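Local coordinates for DUF192 domain-containing protein (Novosphingobium aromaticivorans, PDB 3M7A), which is of unknown function, an uncharacterised DUF192-family protein whose precursor probably carries a lipoprotein-type signal sequence, at residues His15-Val25 with His34-Arg42. Numbering follows the deposited sequence. Where two conformers were deposited one is given.
Sequences HPVSGLQIVPV and HVFRSELAR
H15 turns its imidazole anti to its own backbone N (chi1 -163°), while E39 swings CG anti to its carbonyl carbon (chi1 -76°) and then runs extended, and the two flat groups stack where a β-hairpin meets the turn leading into it. The hairpin pairs antiparallel strands 21-29 and 32-41 of the mixed sheet in this DUF192 domain. Ring and carboxylate planes lie 13° apart, with E39 CD over the rim of one imidazole face, 3.3 Å from H15 CD2; P16 CD covers the opposite face. H15 ND1 accepts the backbone N-H of V17 N at 3.1 Å, the donor tilted out of the ring plane, which helps to hold the imidazole's rotation. Without the ring, as with an alanine here, the E39 carboxylate is likely to lose its stacking partner and the V17 N-H its acceptor. S18 OG donates to E39 OE1 at 2.6 Å from the anti side and accepts from L20 N in an ST turn, so the turn positions the hydroxyl that grips the carboxylate. E39 OE1 also forms a salt bridge with R54 NH2, and these two partners would be expected to stabilise the glutamate's negative charge. Along the hairpin, V23 and S38 exchange two backbone hydrogen bonds, as do V25 and F36, while I22 with E39 and P24 with R37 form non-hydrogen-bonded pairs. Bent at chi2 and chi3, R37 lays its guanidinium face over P24 N, NH1 lying 3.7 Å from P24 CD, and reaches the carbonyls of A7, A10 and A11 in the N-terminal region. The sheet's other face carries V25, whose CG2 packs 3.6 Å from S38 CB, and F36, which meets L126 and L130 of helix 126-130. At the start of strand 21-29, one water accepts from Q21 N and donates to L40 O at 2.7 Å.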
loop_
_atom_site.group_PDB
_atom_site.type_symbol
_atom_site.label_atom_id
_atom_site.label_comp_id
_atom_site.label_asym_id
_atom_site.label_seq_id
_atom_site.Cartn_x
_atom_site.Cartn_y
_atom_site.Cartn_z
ATOM N N HIS A 15 0.994 -15.542 -1.212
ATOM C CA HIS A 15 1.855 -15.121 -2.310
ATOM C C HIS A 15 2.960 -16.148 -2.565
ATOM O O HIS A 15 3.616 -16.600 -1.626
ATOM C CB HIS A 15 2.475 -13.773 -1.968
ATOM C CG HIS A 15 3.044 -13.067 -3.147
ATOM N ND1 HIS A 15 4.290 -13.341 -3.661
ATOM C CD2 HIS A 15 2.503 -12.114 -3.938
ATOM C CE1 HIS A 15 4.503 -12.558 -4.709
ATOM N NE2 HIS A 15 3.427 -11.814 -4.904
ATOM N N PRO A 16 3.190 -16.497 -3.836
ATOM C CA PRO A 16 4.126 -17.596 -4.110
ATOM C C PRO A 16 5.595 -17.258 -3.923
ATOM O O PRO A 16 6.429 -18.183 -3.826
ATOM C CB PRO A 16 3.810 -17.967 -5.574
ATOM C CG PRO A 16 3.297 -16.689 -6.168
ATOM C CD PRO A 16 2.463 -16.091 -5.059
ATOM N N VAL A 17 5.931 -15.968 -3.933
ATOM C CA VAL A 17 7.335 -15.535 -3.746
ATOM C C VAL A 17 7.636 -15.289 -2.263
ATOM O O VAL A 17 8.612 -15.827 -1.687
ATOM C CB VAL A 17 7.659 -14.270 -4.575
ATOM C CG1 VAL A 17 9.129 -13.797 -4.359
ATOM C CG2 VAL A 17 7.393 -14.534 -6.079
ATOM N N SER A 18 6.789 -14.486 -1.633
ATOM C CA SER A 18 7.040 -14.038 -0.277
ATOM C C SER A 18 6.448 -14.940 0.796
ATOM O O SER A 18 6.821 -14.825 1.971
ATOM C CB SER A 18 6.441 -12.652 -0.095
ATOM O OG SER A 18 5.023 -12.749 -0.150
ATOM N N GLY A 19 5.494 -15.789 0.419
ATOM C CA GLY A 19 4.733 -16.542 1.399
ATOM C C GLY A 19 3.786 -15.725 2.265
ATOM O O GLY A 19 3.171 -16.284 3.163
ATOM N N LEU A 20 3.678 -14.407 2.012
ATOM C CA LEU A 20 2.817 -13.552 2.800
ATOM C C LEU A 20 1.338 -13.801 2.425
ATOM O O LEU A 20 1.010 -14.181 1.310
ATOM C CB LEU A 20 3.178 -12.085 2.607
ATOM C CG LEU A 20 4.566 -11.656 3.053
ATOM C CD1 LEU A 20 4.846 -10.213 2.617
ATOM C CD2 LEU A 20 4.741 -11.746 4.580
ATOM N N GLN A 21 0.450 -13.580 3.373
ATOM C CA GLN A 21 -0.967 -13.613 3.100
ATOM C C GLN A 21 -1.291 -12.500 2.107
ATOM O O GLN A 21 -0.748 -11.398 2.206
ATOM C CB GLN A 21 -1.756 -13.390 4.393
ATOM C CG GLN A 21 -3.215 -13.686 4.230
ATOM C CD GLN A 21 -4.082 -13.401 5.453
ATOM O OE1 GLN A 21 -5.280 -13.707 5.433
ATOM N NE2 GLN A 21 -3.512 -12.801 6.503
ATOM N N ILE A 22 -2.201 -12.752 1.177
ATOM C CA ILE A 22 -2.748 -11.737 0.286
ATOM C C ILE A 22 -4.186 -11.486 0.697
ATOM O O ILE A 22 -4.986 -12.421 0.798
ATOM C CB ILE A 22 -2.717 -12.208 -1.195
ATOM C CG1 ILE A 22 -1.282 -12.473 -1.663
ATOM C CG2 ILE A 22 -3.437 -11.226 -2.115
ATOM C CD1 ILE A 22 -1.204 -13.259 -2.964
ATOM N N VAL A 23 -4.506 -10.218 0.947
ATOM C CA VAL A 23 -5.821 -9.819 1.391
ATOM C C VAL A 23 -6.336 -8.692 0.521
ATOM O O VAL A 23 -5.573 -7.860 0.027
ATOM C CB VAL A 23 -5.800 -9.397 2.891
ATOM C CG1 VAL A 23 -5.321 -10.566 3.796
ATOM C CG2 VAL A 23 -4.947 -8.128 3.092
ATOM N N PRO A 24 -7.655 -8.608 0.355
ATOM C CA PRO A 24 -8.214 -7.478 -0.400
ATOM C C PRO A 24 -8.175 -6.186 0.420
ATOM O O PRO A 24 -8.536 -6.182 1.600
ATOM C CB PRO A 24 -9.652 -7.910 -0.658
ATOM C CG PRO A 24 -9.953 -8.846 0.458
ATOM C CD PRO A 24 -8.683 -9.588 0.710
ATOM N N VAL A 25 -7.722 -5.097 -0.210
ATOM C CA VAL A 25 -7.677 -3.765 0.421
ATOM C C VAL A 25 -8.445 -2.835 -0.499
ATOM O O VAL A 25 -8.233 -2.863 -1.705
ATOM C CB VAL A 25 -6.225 -3.264 0.596
ATOM C CG1 VAL A 25 -6.212 -1.845 1.162
ATOM C CG2 VAL A 25 -5.420 -4.232 1.444
ATOM N N HIS A 34 -11.558 1.599 -5.210
ATOM C CA HIS A 34 -10.435 0.885 -5.828
ATOM C C HIS A 34 -10.086 -0.308 -4.969
ATOM O O HIS A 34 -10.204 -0.230 -3.739
ATOM C CB HIS A 34 -9.215 1.804 -5.940
ATOM C CG HIS A 34 -9.537 3.112 -6.560
ATOM N ND1 HIS A 34 -9.650 3.285 -7.919
ATOM C CD2 HIS A 34 -9.827 4.304 -5.997
ATOM C CE1 HIS A 34 -9.985 4.538 -8.168
ATOM N NE2 HIS A 34 -10.089 5.185 -7.020
ATOM N N VAL A 35 -9.632 -1.383 -5.603
ATOM C CA VAL A 35 -9.381 -2.643 -4.918
ATOM C C VAL A 35 -7.996 -3.174 -5.288
ATOM O O VAL A 35 -7.661 -3.236 -6.465
ATOM C CB VAL A 35 -10.439 -3.732 -5.320
ATOM C CG1 VAL A 35 -10.191 -5.014 -4.530
ATOM C CG2 VAL A 35 -11.840 -3.218 -5.094
ATOM N N PHE A 36 -7.203 -3.534 -4.284
ATOM C CA PHE A 36 -5.860 -4.075 -4.462
ATOM C C PHE A 36 -5.743 -5.394 -3.717
ATOM O O PHE A 36 -5.961 -5.421 -2.516
ATOM C CB PHE A 36 -4.808 -3.082 -3.981
ATOM C CG PHE A 36 -4.924 -1.750 -4.641
ATOM C CD1 PHE A 36 -4.360 -1.528 -5.882
ATOM C CD2 PHE A 36 -5.643 -0.712 -4.060
ATOM C CE1 PHE A 36 -4.474 -0.301 -6.523
ATOM C CE2 PHE A 36 -5.786 0.516 -4.690
ATOM C CZ PHE A 36 -5.188 0.730 -5.914
ATOM N N ARG A 37 -5.320 -6.451 -4.399
ATOM C CA ARG A 37 -4.957 -7.694 -3.735
ATOM C C ARG A 37 -3.545 -7.500 -3.170
ATOM O O ARG A 37 -2.587 -7.408 -3.936
ATOM C CB ARG A 37 -4.962 -8.866 -4.721
ATOM C CG ARG A 37 -6.251 -9.171 -5.417
ATOM C CD ARG A 37 -7.255 -9.717 -4.520
ATOM N NE ARG A 37 -6.850 -10.969 -3.873
ATOM C CZ ARG A 37 -7.610 -11.645 -3.015
ATOM N NH1 ARG A 37 -8.823 -11.175 -2.671
ATOM N NH2 ARG A 37 -7.138 -12.767 -2.452
ATOM N N SER A 38 -3.449 -7.419 -1.852
ATOM C CA SER A 38 -2.247 -6.920 -1.207
ATOM C C SER A 38 -1.584 -7.941 -0.299
ATOM O O SER A 38 -2.211 -8.497 0.577
ATOM C CB SER A 38 -2.619 -5.672 -0.400
ATOM O OG SER A 38 -3.182 -4.686 -1.229
ATOM N N GLU A 39 -0.293 -8.144 -0.499
ATOM C CA GLU A 39 0.509 -8.890 0.470
ATOM C C GLU A 39 0.490 -8.152 1.804
ATOM O O GLU A 39 0.672 -6.924 1.817
ATOM C CB GLU A 39 1.942 -8.975 -0.023
ATOM C CG GLU A 39 2.137 -9.993 -1.147
ATOM C CD GLU A 39 3.508 -9.822 -1.763
ATOM O OE1 GLU A 39 4.454 -10.435 -1.228
ATOM O OE2 GLU A 39 3.670 -9.007 -2.717
ATOM N N LEU A 40 0.381 -8.888 2.908
ATOM C CA LEU A 40 0.275 -8.301 4.232
ATOM C C LEU A 40 1.611 -8.438 4.949
ATOM O O LEU A 40 2.044 -9.550 5.284
ATOM C CB LEU A 40 -0.847 -9.006 5.004
ATOM C CG LEU A 40 -1.351 -8.361 6.292
ATOM C CD1 LEU A 40 -2.558 -9.153 6.816
ATOM C CD2 LEU A 40 -0.253 -8.283 7.345
ATOM N N ALA A 41 2.256 -7.302 5.159
ATOM C CA ALA A 41 3.505 -7.245 5.916
ATOM C C ALA A 41 3.165 -6.736 7.300
ATOM O O ALA A 41 2.638 -5.632 7.455
ATOM C CB ALA A 41 4.481 -6.290 5.236
ATOM N N ARG A 42 3.466 -7.549 8.307
ATOM C CA ARG A 42 3.121 -7.195 9.680
ATOM C C ARG A 42 4.307 -6.998 10.615
ATOM O O ARG A 42 4.369 -6.013 11.346
ATOM C CB ARG A 42 2.207 -8.233 10.299
ATOM C CG ARG A 42 1.458 -7.647 11.422
ATOM C CD ARG A 42 0.484 -8.528 12.026
ATOM N NE ARG A 42 -0.753 -8.817 11.293
ATOM C CZ ARG A 42 -1.905 -8.136 11.357
ATOM N NH1 ARG A 42 -2.007 -6.974 11.996
ATOM N NH2 ARG A 42 -2.970 -8.647 10.782
HETATM O O HOH W 1 1.351 -12.123 5.810
#